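Local structure of SsfX3 (Streptomyces sp. SF2575, 3SKV) at residues P341-E346 and A368-R373; L321-K324 and V330-L333; D54-P59 and A97-A102; N256-D261 and P295-L300. The protein is a salicylyl-acyltransferase of the GDSL/SGNH family that probably attaches a salicylyl group during the biosynthesis of a tetracycline. The protein carries 1 engineered substitution. One frame throughout, in Å; residues are numbered along the deposited sequence.

Contact 1 (P341-E346 and A368-R373)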
loop_
_atom_site.group_PDB
_atom_site.type_symbol
_atom_site.label_atom_id
_atom_site.label_comp_id
_atom_site.label_asym_id
_atom_site.label_seq_id
_atom_site.Cartn_x
_atom_site.Cartn_y
_atom_site.Cartn_z
ATOM N N PRO A 341 14.906 12.750 -12.264
ATOM C CA PRO A 341 14.906 12.811 -13.739
ATOM C C PRO A 341 15.935 11.926 -14.434
ATOM O O PRO A 341 15.778 11.611 -15.618
ATOM C CB PRO A 341 15.171 14.298 -14.038
ATOM C CG PRO A 341 14.965 15.018 -12.749
ATOM C CD PRO A 341 15.306 14.052 -11.681
ATOM N N GLU A 342 16.984 11.529 -13.705
ATOM C CA GLU A 342 18.056 10.657 -14.191
ATOM C C GLU A 342 17.591 9.194 -14.386
ATOM O O GLU A 342 18.330 8.378 -14.958
ATOM C CB GLU A 342 19.321 10.772 -13.298
ATOM C CG GLU A 342 19.219 10.197 -11.887
ATOM C CD GLU A 342 18.033 10.648 -11.053
ATOM O OE1 GLU A 342 17.855 11.876 -10.864
ATOM O OE2 GLU A 342 17.237 9.768 -10.654
ATOM N N ARG A 343 16.370 8.876 -13.919
ATOM C CA ARG A 343 15.763 7.553 -14.076
ATOM C C ARG A 343 15.318 7.393 -15.519
ATOM O O ARG A 343 14.390 8.069 -15.968
ATOM C CB ARG A 343 14.575 7.382 -13.096
ATOM C CG ARG A 343 14.796 6.322 -12.023
ATOM C CD ARG A 343 16.179 6.392 -11.396
ATOM N NE ARG A 343 16.113 6.437 -9.942
ATOM C CZ ARG A 343 16.962 5.809 -9.140
ATOM N NH1 ARG A 343 17.960 5.091 -9.648
ATOM N NH2 ARG A 343 16.825 5.890 -7.823
ATOM N N GLY A 344 16.004 6.509 -16.231
ATOM C CA GLY A 344 15.754 6.248 -17.646
ATOM C C GLY A 344 14.488 5.500 -17.990
ATOM O O GLY A 344 13.839 4.916 -17.125
ATOM N N MET A 345 14.175 5.462 -19.287
ATOM C CA MET A 345 13.016 4.756 -19.832
ATOM C C MET A 345 13.038 3.255 -19.549
ATOM O O MET A 345 11.975 2.636 -19.471
ATOM C CB MET A 345 12.882 5.012 -21.339
ATOM C CG MET A 345 11.440 4.970 -21.809
ATOM S SD MET A 345 10.454 6.302 -21.064
ATOM C CE MET A 345 10.323 7.435 -22.512
ATOM N N GLU A 346 14.248 2.684 -19.377
ATOM C CA GLU A 346 14.453 1.266 -19.051
ATOM C C GLU A 346 13.739 0.845 -17.740
ATOM O O GLU A 346 13.445 -0.335 -17.561
ATOM C CB GLU A 346 15.955 0.905 -19.018
ATOM C CG GLU A 346 16.782 1.616 -17.947
ATOM C CD GLU A 346 18.242 1.199 -17.795
ATOM O OE1 GLU A 346 19.003 1.226 -18.796
ATOM O OE2 GLU A 346 18.633 0.897 -16.643
ATOM N N ALA A 368 12.423 0.694 -4.405
ATOM C CA ALA A 368 12.459 0.084 -3.083
ATOM C C ALA A 368 13.813 0.245 -2.397
ATOM O O ALA A 368 13.851 0.661 -1.233
ATOM C CB ALA A 368 12.074 -1.394 -3.167
ATOM N N GLU A 369 14.916 -0.086 -3.103
ATOM C CA GLU A 369 16.292 -0.022 -2.605
ATOM C C GLU A 369 16.650 1.450 -2.396
ATOM O O GLU A 369 17.243 1.801 -1.371
ATOM C CB GLU A 369 17.241 -0.682 -3.617
ATOM C CG GLU A 369 18.036 -1.903 -3.165
ATOM C CD GLU A 369 17.309 -3.155 -2.691
ATOM O OE1 GLU A 369 16.729 -3.086 -1.584
ATOM O OE2 GLU A 369 17.545 -4.243 -3.270
ATOM N N SER A 370 16.216 2.312 -3.329
ATOM C CA SER A 370 16.443 3.748 -3.269
ATOM C C SER A 370 15.761 4.398 -2.052
ATOM O O SER A 370 16.369 5.239 -1.383
ATOM C CB SER A 370 16.005 4.407 -4.575
ATOM O OG SER A 370 16.455 5.751 -4.632
ATOM N N SER A 371 14.510 3.996 -1.768
ATOM C CA SER A 371 13.736 4.475 -0.618
ATOM C C SER A 371 14.423 4.052 0.673
ATOM O O SER A 371 14.556 4.874 1.574
ATOM C CB SER A 371 12.314 3.911 -0.642
ATOM O OG SER A 371 11.615 4.325 -1.804
ATOM N N ARG A 372 14.880 2.782 0.746
ATOM C CA ARG A 372 15.571 2.229 1.917
ATOM C C ARG A 372 16.886 2.951 2.172
ATOM O O ARG A 372 17.172 3.299 3.319
ATOM C CB ARG A 372 15.803 0.715 1.764
ATOM C CG ARG A 372 14.537 -0.100 1.934
ATOM C CD ARG A 372 14.807 -1.576 1.703
ATOM N NE ARG A 372 15.742 -2.109 2.687
ATOM C CZ ARG A 372 16.785 -2.864 2.380
ATOM N NH1 ARG A 372 17.011 -3.213 1.118
ATOM N NH2 ARG A 372 17.607 -3.289 3.332
ATOM N N ARG A 373 17.652 3.204 1.107
ATOM C CA ARG A 373 18.917 3.924 1.159
ATOM C C ARG A 373 18.678 5.360 1.699
ATOM O O ARG A 373 19.361 5.797 2.628
ATOM C CB ARG A 373 19.558 3.964 -0.250
ATOM C CG ARG A 373 20.870 4.773 -0.303
ATOM C CD ARG A 373 21.400 5.195 -1.685
ATOM N NE ARG A 373 20.724 4.559 -2.816
ATOM C CZ ARG A 373 19.761 5.108 -3.543
ATOM N NH1 ARG A 373 19.306 6.322 -3.249
ATOM N NH2 ARG A 373 19.233 4.442 -4.562
#
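The long helix 361-377, the last in the chain and part of the GDSL/SGNH domain, meets the loop of residues 341-346 where Ser370 faces the end of Arg343. The touch is small and falls almost wholly on one arginine nitrogen. Arg343 NH2 lies 3.2 Å from Ser370 OG, with the hydroxyl at the edge of the guanidinium and in its plane; Ser370 CB follows at 3.7 Å from the same NH2. To get there the Arg343 chain bends twice, at chi2 (44°) and chi3. With OG anti to the backbone N (chi1 -169°), the Ser370 hydroxyl stands beside its own carbonyl carbon, where Arg343 NH2 meets it.

What joins the two is a third group: the carbonyl O of Val338, at the end of the short helix 335-338, is hydrogen-bonded to both Ser370 OG and Arg343 NH2. One backbone oxygen thereby ties the loop to the helix in this corner of the alpha/beta domain. Arg373 comes in from the next turn, its NH1 making a weak bond of 3.2 Å to Ser370 OG. Arg343 NH2 and Arg373 NH2, like charges, are 4.3 Å apart. Some compensation probably comes from Glu342, whose OE2 sits 3.6 Å from Arg343 NE but far off the plane of the guanidinium, so that only the charges attract.

Contact 2 (L321-K324 and V330-L333)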
loop_
_atom_site.group_PDB
_atom_site.type_symbol
_atom_site.label_atom_id
_atom_site.label_comp_id
_atom_site.label_asym_id
_atom_site.label_seq_id
_atom_site.Cartn_x
_atom_site.Cartn_y
_atom_site.Cartn_z
ATOM N N LEU A 321 10.426 23.982 9.670
ATOM C CA LEU A 321 9.629 24.692 10.667
ATOM C C LEU A 321 9.302 23.803 11.875
ATOM O O LEU A 321 9.526 24.209 13.007
ATOM C CB LEU A 321 8.370 25.284 10.015
ATOM C CG LEU A 321 7.392 26.000 10.950
ATOM C CD1 LEU A 321 7.794 27.422 11.190
ATOM C CD2 LEU A 321 5.965 25.902 10.448
ATOM N N LEU A 322 8.829 22.577 11.632
ATOM C CA LEU A 322 8.518 21.610 12.683
ATOM C C LEU A 322 9.770 21.245 13.507
ATOM O O LEU A 322 9.711 21.224 14.740
ATOM C CB LEU A 322 7.890 20.361 12.054
ATOM C CG LEU A 322 6.362 20.275 11.906
ATOM C CD1 LEU A 322 5.705 21.630 11.813
ATOM C CD2 LEU A 322 6.003 19.445 10.735
ATOM N N ARG A 323 10.896 21.005 12.819
ATOM C CA ARG A 323 12.209 20.691 13.387
ATOM C C ARG A 323 12.711 21.851 14.265
ATOM O O ARG A 323 13.023 21.613 15.434
ATOM C CB ARG A 323 13.219 20.378 12.253
ATOM C CG ARG A 323 14.534 19.705 12.693
ATOM C CD ARG A 323 15.193 18.952 11.533
ATOM N NE ARG A 323 16.091 17.870 11.969
ATOM C CZ ARG A 323 16.120 16.646 11.438
ATOM N NH1 ARG A 323 15.281 16.315 10.464
ATOM N NH2 ARG A 323 16.973 15.736 11.896
ATOM N N LYS A 324 12.726 23.104 13.717
ATOM C CA LYS A 324 13.191 24.336 14.364
ATOM C C LYS A 324 12.475 24.579 15.713
ATOM O O LYS A 324 13.093 25.022 16.684
ATOM C CB LYS A 324 12.975 25.525 13.414
ATOM C CG LYS A 324 13.498 26.851 13.929
ATOM C CD LYS A 324 12.972 28.006 13.126
ATOM C CE LYS A 324 12.504 29.085 14.055
ATOM N NZ LYS A 324 11.826 30.176 13.315
ATOM N N VAL A 330 10.804 14.575 12.851
ATOM C CA VAL A 330 10.244 14.922 11.536
ATOM C C VAL A 330 11.445 15.059 10.587
ATOM O O VAL A 330 12.432 15.674 10.959
ATOM C CB VAL A 330 9.315 16.167 11.500
ATOM C CG1 VAL A 330 8.812 16.417 10.081
ATOM C CG2 VAL A 330 8.120 15.959 12.387
ATOM N N HIS A 331 11.387 14.425 9.401
ATOM C CA HIS A 331 12.511 14.423 8.458
ATOM C C HIS A 331 12.052 14.657 7.058
ATOM O O HIS A 331 10.963 14.229 6.680
ATOM C CB HIS A 331 13.231 13.083 8.486
ATOM C CG HIS A 331 13.611 12.619 9.859
ATOM N ND1 HIS A 331 14.770 13.052 10.472
ATOM C CD2 HIS A 331 12.983 11.751 10.682
ATOM C CE1 HIS A 331 14.804 12.447 11.648
ATOM N NE2 HIS A 331 13.761 11.635 11.808
ATOM N N TYR A 332 12.892 15.328 6.268
ATOM C CA TYR A 332 12.560 15.567 4.877
ATOM C C TYR A 332 13.215 14.533 3.954
ATOM O O TYR A 332 14.405 14.275 4.069
ATOM C CB TYR A 332 12.918 16.993 4.475
ATOM C CG TYR A 332 12.747 17.235 2.991
ATOM C CD1 TYR A 332 11.475 17.236 2.400
ATOM C CD2 TYR A 332 13.857 17.413 2.160
ATOM C CE1 TYR A 332 11.314 17.428 1.022
ATOM C CE2 TYR A 332 13.707 17.628 0.790
ATOM C CZ TYR A 332 12.436 17.598 0.217
ATOM O OH TYR A 332 12.300 17.810 -1.140
ATOM N N LEU A 333 12.433 13.935 3.065
ATOM C CA LEU A 333 12.865 12.974 2.045
ATOM C C LEU A 333 12.635 13.599 0.678
ATOM O O LEU A 333 11.492 13.825 0.283
ATOM C CB LEU A 333 12.079 11.644 2.153
ATOM C CG LEU A 333 12.551 10.454 1.311
ATOM C CD1 LEU A 333 13.870 9.969 1.831
ATOM C CD2 LEU A 333 11.531 9.292 1.326
#
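Leu322 and Val330 make the apolar half of this contact, between the last turn of helix 308-324 and strand 330-333. Leu322 CD2 reaches Val330 CG1 at 4.2 Å, a light touch between two methyls. The Val330 branch that meets the helix is the one standing anti to its backbone N (chi1 180°).

The polar half belongs to Arg323, which runs its extended side chain across to the strand and brings its guanidinium beside His331. Arg323 NH1 is 3.0 Å from the backbone O of Val330, but the angle is too poor for a hydrogen bond. The same Arg323 NH1 lies 3.3 Å from His331 ND1, with the ring nitrogen at the edge of the guanidinium, near its plane. Arg323 NH2 comes to 3.9 Å from His331 CE1. The two flat groups are inclined at 67°, so this is no stack. The His331 side chain also touches Leu378 and Val380. Were His331 replaced by an alanine, Arg323 NH1 would probably lose its ring-nitrogen neighbour and a gap would open against Leu378 and Val380.

Strand 330-333 is an outermost strand of the five-stranded parallel sheet, bonded through His331 and Leu333 to strand 286-290. Helix 308-324 links those two strands in a beta-alpha-beta crossover, with Tyr332 packed against it at Val315, Val316 and Ala319. Leu322 also leans on Val271 and Val274 of helix 266-278.

Contact 3 (D54-P59 and A97-A102)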
loop_
_atom_site.group_PDB
_atom_site.type_symbol
_atom_site.label_atom_id
_atom_site.label_comp_id
_atom_site.label_asym_id
_atom_site.label_seq_id
_atom_site.Cartn_x
_atom_site.Cartn_y
_atom_site.Cartn_z
ATOM N N ASP A 54 -22.735 -11.014 4.345
ATOM C CA ASP A 54 -23.448 -12.230 3.920
ATOM C C ASP A 54 -22.558 -13.443 3.620
ATOM O O ASP A 54 -22.670 -14.031 2.562
ATOM C CB ASP A 54 -24.400 -11.898 2.747
ATOM C CG ASP A 54 -25.463 -10.864 3.084
ATOM O OD1 ASP A 54 -26.115 -10.999 4.160
ATOM O OD2 ASP A 54 -25.660 -9.929 2.273
ATOM N N GLY A 55 -21.672 -13.793 4.548
ATOM C CA GLY A 55 -20.746 -14.922 4.403
ATOM C C GLY A 55 -19.402 -14.579 3.798
ATOM O O GLY A 55 -18.508 -15.429 3.722
ATOM N N TRP A 56 -19.237 -13.324 3.359
ATOM C CA TRP A 56 -17.993 -12.886 2.733
ATOM C C TRP A 56 -17.276 -11.899 3.623
ATOM O O TRP A 56 -17.893 -11.047 4.259
ATOM C CB TRP A 56 -18.260 -12.283 1.340
ATOM C CG TRP A 56 -18.841 -13.275 0.393
ATOM C CD1 TRP A 56 -20.153 -13.638 0.285
ATOM C CD2 TRP A 56 -18.112 -14.151 -0.472
ATOM N NE1 TRP A 56 -20.296 -14.648 -0.641
ATOM C CE2 TRP A 56 -19.056 -15.002 -1.103
ATOM C CE3 TRP A 56 -16.758 -14.274 -0.810
ATOM C CZ2 TRP A 56 -18.690 -15.946 -2.058
ATOM C CZ3 TRP A 56 -16.396 -15.227 -1.748
ATOM C CH2 TRP A 56 -17.355 -16.044 -2.363
ATOM N N LEU A 57 -15.961 -12.013 3.653
ATOM C CA LEU A 57 -15.120 -11.164 4.448
ATOM C C LEU A 57 -14.293 -10.275 3.532
ATOM O O LEU A 57 -13.506 -10.771 2.747
ATOM C CB LEU A 57 -14.239 -12.049 5.396
ATOM C CG LEU A 57 -13.522 -11.390 6.590
ATOM C CD1 LEU A 57 -12.215 -10.756 6.161
ATOM C CD2 LEU A 57 -14.420 -10.385 7.312
ATOM N N ALA A 58 -14.516 -8.975 3.595
ATOM C CA ALA A 58 -13.785 -7.987 2.800
ATOM C C ALA A 58 -12.792 -7.176 3.653
ATOM O O ALA A 58 -13.210 -6.446 4.554
ATOM C CB ALA A 58 -14.759 -7.040 2.124
ATOM N N PRO A 59 -11.483 -7.262 3.400
ATOM C CA PRO A 59 -10.536 -6.412 4.152
ATOM C C PRO A 59 -10.639 -4.985 3.578
ATOM O O PRO A 59 -10.795 -4.818 2.351
ATOM C CB PRO A 59 -9.156 -7.036 3.861
ATOM C CG PRO A 59 -9.416 -8.265 3.040
ATOM C CD PRO A 59 -10.771 -8.079 2.399
ATOM N N ALA A 97 -6.598 -23.913 -0.121
ATOM C CA ALA A 97 -7.661 -23.509 -1.042
ATOM C C ALA A 97 -8.387 -22.327 -0.449
ATOM O O ALA A 97 -8.574 -22.277 0.761
ATOM C CB ALA A 97 -8.619 -24.665 -1.304
ATOM N N VAL A 98 -8.719 -21.341 -1.276
ATOM C CA VAL A 98 -9.438 -20.139 -0.857
ATOM C C VAL A 98 -10.629 -19.926 -1.786
ATOM O O VAL A 98 -10.463 -19.920 -3.004
ATOM C CB VAL A 98 -8.556 -18.866 -0.801
ATOM C CG1 VAL A 98 -9.378 -17.653 -0.354
ATOM C CG2 VAL A 98 -7.360 -19.053 0.117
ATOM N N ARG A 99 -11.830 -19.780 -1.202
ATOM C CA ARG A 99 -13.059 -19.455 -1.901
ATOM C C ARG A 99 -13.143 -17.913 -1.868
ATOM O O ARG A 99 -13.178 -17.298 -0.795
ATOM C CB ARG A 99 -14.277 -20.123 -1.260
ATOM C CG ARG A 99 -15.501 -19.936 -2.118
ATOM C CD ARG A 99 -16.646 -20.749 -1.605
ATOM N NE ARG A 99 -17.896 -20.254 -2.172
ATOM C CZ ARG A 99 -19.061 -20.317 -1.553
ATOM N NH1 ARG A 99 -19.152 -20.876 -0.351
ATOM N NH2 ARG A 99 -20.149 -19.822 -2.125
ATOM N N TYR A 100 -13.118 -17.305 -3.054
ATOM C CA TYR A 100 -13.037 -15.866 -3.184
ATOM C C TYR A 100 -13.924 -15.283 -4.273
ATOM O O TYR A 100 -14.515 -15.992 -5.097
ATOM C CB TYR A 100 -11.553 -15.482 -3.473
ATOM C CG TYR A 100 -11.108 -15.830 -4.884
ATOM C CD1 TYR A 100 -10.675 -17.111 -5.202
ATOM C CD2 TYR A 100 -11.155 -14.884 -5.911
ATOM C CE1 TYR A 100 -10.297 -17.445 -6.505
ATOM C CE2 TYR A 100 -10.770 -15.204 -7.215
ATOM C CZ TYR A 100 -10.346 -16.489 -7.509
ATOM O OH TYR A 100 -9.965 -16.814 -8.797
ATOM N N GLU A 101 -13.925 -13.953 -4.311
ATOM C CA GLU A 101 -14.588 -13.130 -5.310
ATOM C C GLU A 101 -13.713 -11.889 -5.435
ATOM O O GLU A 101 -13.385 -11.264 -4.417
ATOM C CB GLU A 101 -16.019 -12.779 -4.897
ATOM C CG GLU A 101 -16.812 -12.179 -6.057
ATOM C CD GLU A 101 -18.145 -11.532 -5.732
ATOM O OE1 GLU A 101 -18.428 -11.291 -4.533
ATOM O OE2 GLU A 101 -18.899 -11.243 -6.691
ATOM N N ALA A 102 -13.260 -11.591 -6.666
ATOM C CA ALA A 102 -12.409 -10.425 -6.945
ATOM C C ALA A 102 -13.153 -9.462 -7.858
ATOM O O ALA A 102 -13.567 -9.838 -8.961
ATOM C CB ALA A 102 -11.079 -10.849 -7.552
#
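Trp56 sends its indole against the backbone of strand 97-102 at Arg99, Tyr100 and Glu101. Its CG lies anti to the carbonyl carbon (chi1 -63°), which directs the six-membered ring to that strand, with CZ3 the atom that comes closest. Trp56 CZ3 is 3.5 Å from Tyr100 C and 3.7 Å from Tyr100 CA; the CA lies in the plane of the indole, at its edge. Trp56 CZ3 also meets the CB of Glu101 at 4.0 Å.

Arg99 takes a fully extended chain, CG anti to the backbone N, and passes the tryptophan nearly at a right angle. Its NH2 comes within 4.1 Å of Trp56 CZ2, with guanidinium and indole planes 75° apart, so the two groups do not stack. The charge is taken up by Asp140, in a salt bridge with Arg99 NH2, while Glu101, likewise extended, pairs with Arg166. The CB of Tyr100 points away from the tryptophan; its ring meets that of Phe165 almost parallel, and its OH is hydrogen-bonded to Lys136 N.

The strand segments 56-59 and 97-102 cross at 63° with their axes 8.6 Å apart, too far for pairing. Trp56 starts the second strand of the hairpin 49-53/56-60, and its ring also rests on Arg166 and Ala168 of strand 164-172. Leu57 is backbone-bonded to Leu167 of that strand, consistent with the antiparallel jelly-roll build of the N-terminal domain.

Contact 4 (N256-D261 and P295-L300)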
loop_
_atom_site.group_PDB
_atom_site.type_symbol
_atom_site.label_atom_id
_atom_site.label_comp_id
_atom_site.label_asym_id
_atom_site.label_seq_id
_atom_site.Cartn_x
_atom_site.Cartn_y
_atom_site.Cartn_z
ATOM N N ASN A 256 -2.073 17.562 -5.558
ATOM C CA ASN A 256 -2.732 18.863 -5.414
ATOM C C ASN A 256 -2.472 19.712 -6.648
ATOM O O ASN A 256 -3.382 20.392 -7.118
ATOM C CB ASN A 256 -2.281 19.586 -4.131
ATOM C CG ASN A 256 -2.955 19.086 -2.889
ATOM O OD1 ASN A 256 -2.364 18.388 -2.069
ATOM N ND2 ASN A 256 -4.209 19.446 -2.712
ATOM N N PHE A 257 -1.230 19.654 -7.187
ATOM C CA PHE A 257 -0.818 20.372 -8.399
ATOM C C PHE A 257 -1.693 19.940 -9.592
ATOM O O PHE A 257 -2.092 20.784 -10.388
ATOM C CB PHE A 257 0.702 20.163 -8.703
ATOM C CG PHE A 257 1.124 20.557 -10.107
ATOM C CD1 PHE A 257 1.345 21.893 -10.438
ATOM C CD2 PHE A 257 1.208 19.605 -11.120
ATOM C CE1 PHE A 257 1.665 22.265 -11.753
ATOM C CE2 PHE A 257 1.537 19.979 -12.433
ATOM C CZ PHE A 257 1.767 21.303 -12.738
ATOM N N MET A 258 -1.965 18.621 -9.711
ATOM C CA MET A 258 -2.771 17.998 -10.764
ATOM C C MET A 258 -4.183 18.597 -10.890
ATOM O O MET A 258 -4.788 18.494 -11.964
ATOM C CB MET A 258 -2.860 16.489 -10.531
ATOM C CG MET A 258 -1.565 15.748 -10.804
ATOM S SD MET A 258 -1.617 14.018 -10.271
ATOM C CE MET A 258 -2.935 13.378 -11.331
ATOM N N ASP A 259 -4.699 19.221 -9.801
ATOM C CA ASP A 259 -6.020 19.858 -9.750
ATOM C C ASP A 259 -5.918 21.358 -9.886
ATOM O O ASP A 259 -6.942 22.030 -9.959
ATOM C CB ASP A 259 -6.766 19.493 -8.448
ATOM C CG ASP A 259 -7.398 18.115 -8.457
ATOM O OD1 ASP A 259 -8.063 17.768 -9.465
ATOM O OD2 ASP A 259 -7.250 17.393 -7.455
ATOM N N GLY A 260 -4.682 21.864 -9.895
ATOM C CA GLY A 260 -4.328 23.279 -10.024
ATOM C C GLY A 260 -4.775 24.133 -8.865
ATOM O O GLY A 260 -4.674 25.357 -8.902
ATOM N N ASP A 261 -5.223 23.476 -7.816
ATOM C CA ASP A 261 -5.825 24.052 -6.627
ATOM C C ASP A 261 -5.256 23.369 -5.385
ATOM O O ASP A 261 -5.095 22.130 -5.353
ATOM C CB ASP A 261 -7.339 23.790 -6.713
ATOM C CG ASP A 261 -8.179 24.563 -5.747
ATOM O OD1 ASP A 261 -8.538 25.713 -6.073
ATOM O OD2 ASP A 261 -8.546 23.993 -4.698
ATOM N N PRO A 295 7.640 12.631 -15.300
ATOM C CA PRO A 295 7.998 13.189 -16.619
ATOM C C PRO A 295 6.919 14.110 -17.204
ATOM O O PRO A 295 7.262 15.153 -17.793
ATOM C CB PRO A 295 8.251 11.941 -17.474
ATOM C CG PRO A 295 8.632 10.879 -16.475
ATOM C CD PRO A 295 7.707 11.155 -15.312
ATOM N N PHE A 296 5.625 13.782 -16.960
ATOM C CA PHE A 296 4.513 14.615 -17.429
ATOM C C PHE A 296 4.362 15.923 -16.636
ATOM O O PHE A 296 4.560 17.000 -17.198
ATOM C CB PHE A 296 3.175 13.828 -17.494
ATOM C CG PHE A 296 2.016 14.661 -17.990
ATOM C CD1 PHE A 296 1.866 14.941 -19.345
ATOM C CD2 PHE A 296 1.090 15.198 -17.098
ATOM C CE1 PHE A 296 0.814 15.751 -19.797
ATOM C CE2 PHE A 296 0.047 16.017 -17.549
ATOM C CZ PHE A 296 -0.088 16.283 -18.893
ATOM N N TRP A 297 4.013 15.809 -15.344
ATOM C CA TRP A 297 3.703 16.902 -14.418
ATOM C C TRP A 297 4.793 17.919 -14.124
ATOM O O TRP A 297 4.497 19.111 -14.089
ATOM C CB TRP A 297 3.067 16.358 -13.129
ATOM C CG TRP A 297 1.842 15.529 -13.382
ATOM C CD1 TRP A 297 1.765 14.172 -13.386
ATOM C CD2 TRP A 297 0.547 16.009 -13.780
ATOM N NE1 TRP A 297 0.498 13.767 -13.743
ATOM C CE2 TRP A 297 -0.280 14.877 -13.971
ATOM C CE3 TRP A 297 0.006 17.287 -14.012
ATOM C CZ2 TRP A 297 -1.625 14.982 -14.355
ATOM C CZ3 TRP A 297 -1.330 17.388 -14.372
ATOM C CH2 TRP A 297 -2.123 16.243 -14.554
ATOM N N ASP A 298 6.038 17.463 -13.892
ATOM C CA ASP A 298 7.189 18.348 -13.611
ATOM C C ASP A 298 7.550 19.215 -14.820
ATOM O O ASP A 298 8.122 20.301 -14.653
ATOM C CB ASP A 298 8.435 17.522 -13.225
ATOM C CG ASP A 298 8.516 17.134 -11.766
ATOM O OD1 ASP A 298 7.999 16.058 -11.414
ATOM O OD2 ASP A 298 9.147 17.882 -10.988
ATOM N N GLU A 299 7.240 18.722 -16.035
ATOM C CA GLU A 299 7.620 19.405 -17.271
ATOM C C GLU A 299 6.607 20.348 -17.927
ATOM O O GLU A 299 6.932 21.001 -18.929
ATOM C CB GLU A 299 8.313 18.443 -18.255
ATOM C CG GLU A 299 9.501 17.680 -17.658
ATOM C CD GLU A 299 10.611 18.457 -16.960
ATOM O OE1 GLU A 299 10.736 19.687 -17.179
ATOM O OE2 GLU A 299 11.424 17.805 -16.269
ATOM N N LEU A 300 5.411 20.466 -17.331
ATOM C CA LEU A 300 4.343 21.338 -17.804
ATOM C C LEU A 300 4.769 22.807 -17.755
ATOM O O LEU A 300 5.511 23.185 -16.840
ATOM C CB LEU A 300 3.074 21.146 -16.959
ATOM C CG LEU A 300 2.279 19.853 -17.117
ATOM C CD1 LEU A 300 0.986 19.955 -16.364
ATOM C CD2 LEU A 300 1.957 19.548 -18.568
#
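Phe257 stands with CG anti to its backbone N (chi1 165°), while Met258 and Trp297 both have CG anti to the carbonyl carbon; these choices bring the three side chains together. They join helix 254-257 and the turn that follows it to the loop after strand 286-290, two connections following neighbouring strands of the parallel sheet in the SGNH-type domain.

Met258 lies across the indole. Its CG sits 3.5 Å from the centroid of the Trp297 six-membered ring and only 9° off the ring normal, a CH-pi contact. Further along, Met258 SD lies over the five-membered ring at 4.3 Å from its centroid, a Met-aromatic contact. Phe296 CD2 packs on the opposite face, 3.4 Å above the plane of Trp297, so the indole is sandwiched. Phe257 meets Trp297 rim to rim instead, with the planes at 86° and CE2 of Phe257 3.5 Å from Trp297 CE3. Exchanging Trp297 for an alanine would probably strip Met258 of the surface it lies on, setting its sulfur end free to turn, and take away one of the partners of the Phe257 rim.

Met258 also touches Ser194, in the Gly-Asp-Ser sequence that in relatives holds the nucleophile, so the cluster probably lies near the active site. Lys305 makes a cation-pi contact with Phe257, and Leu300 CD1 reaches the edge of that phenylalanine ring, 3.9 Å from Phe257 CZ.

Along the chain the order is contact 3, then contact 4, contact 2 and contact 1. Contact 3 lies in the N-terminal jelly-roll part, on the far side of the chain's centre from the others, its centre 36 to 43 Å from theirs. Contacts 1, 2 and 4 belong to the alpha/beta part, with centres 21 to 24 Å apart and no direct touch; contacts 1 and 2 approach to about 5 Å at their nearest atoms. Strand 286-290 links two of them: the loop after it supplies one side of contact 4 and leads into helix 308-324, whose end makes contact 2. Contact 1 brings in the final helix. The contacts thus fall in two parts of one chain.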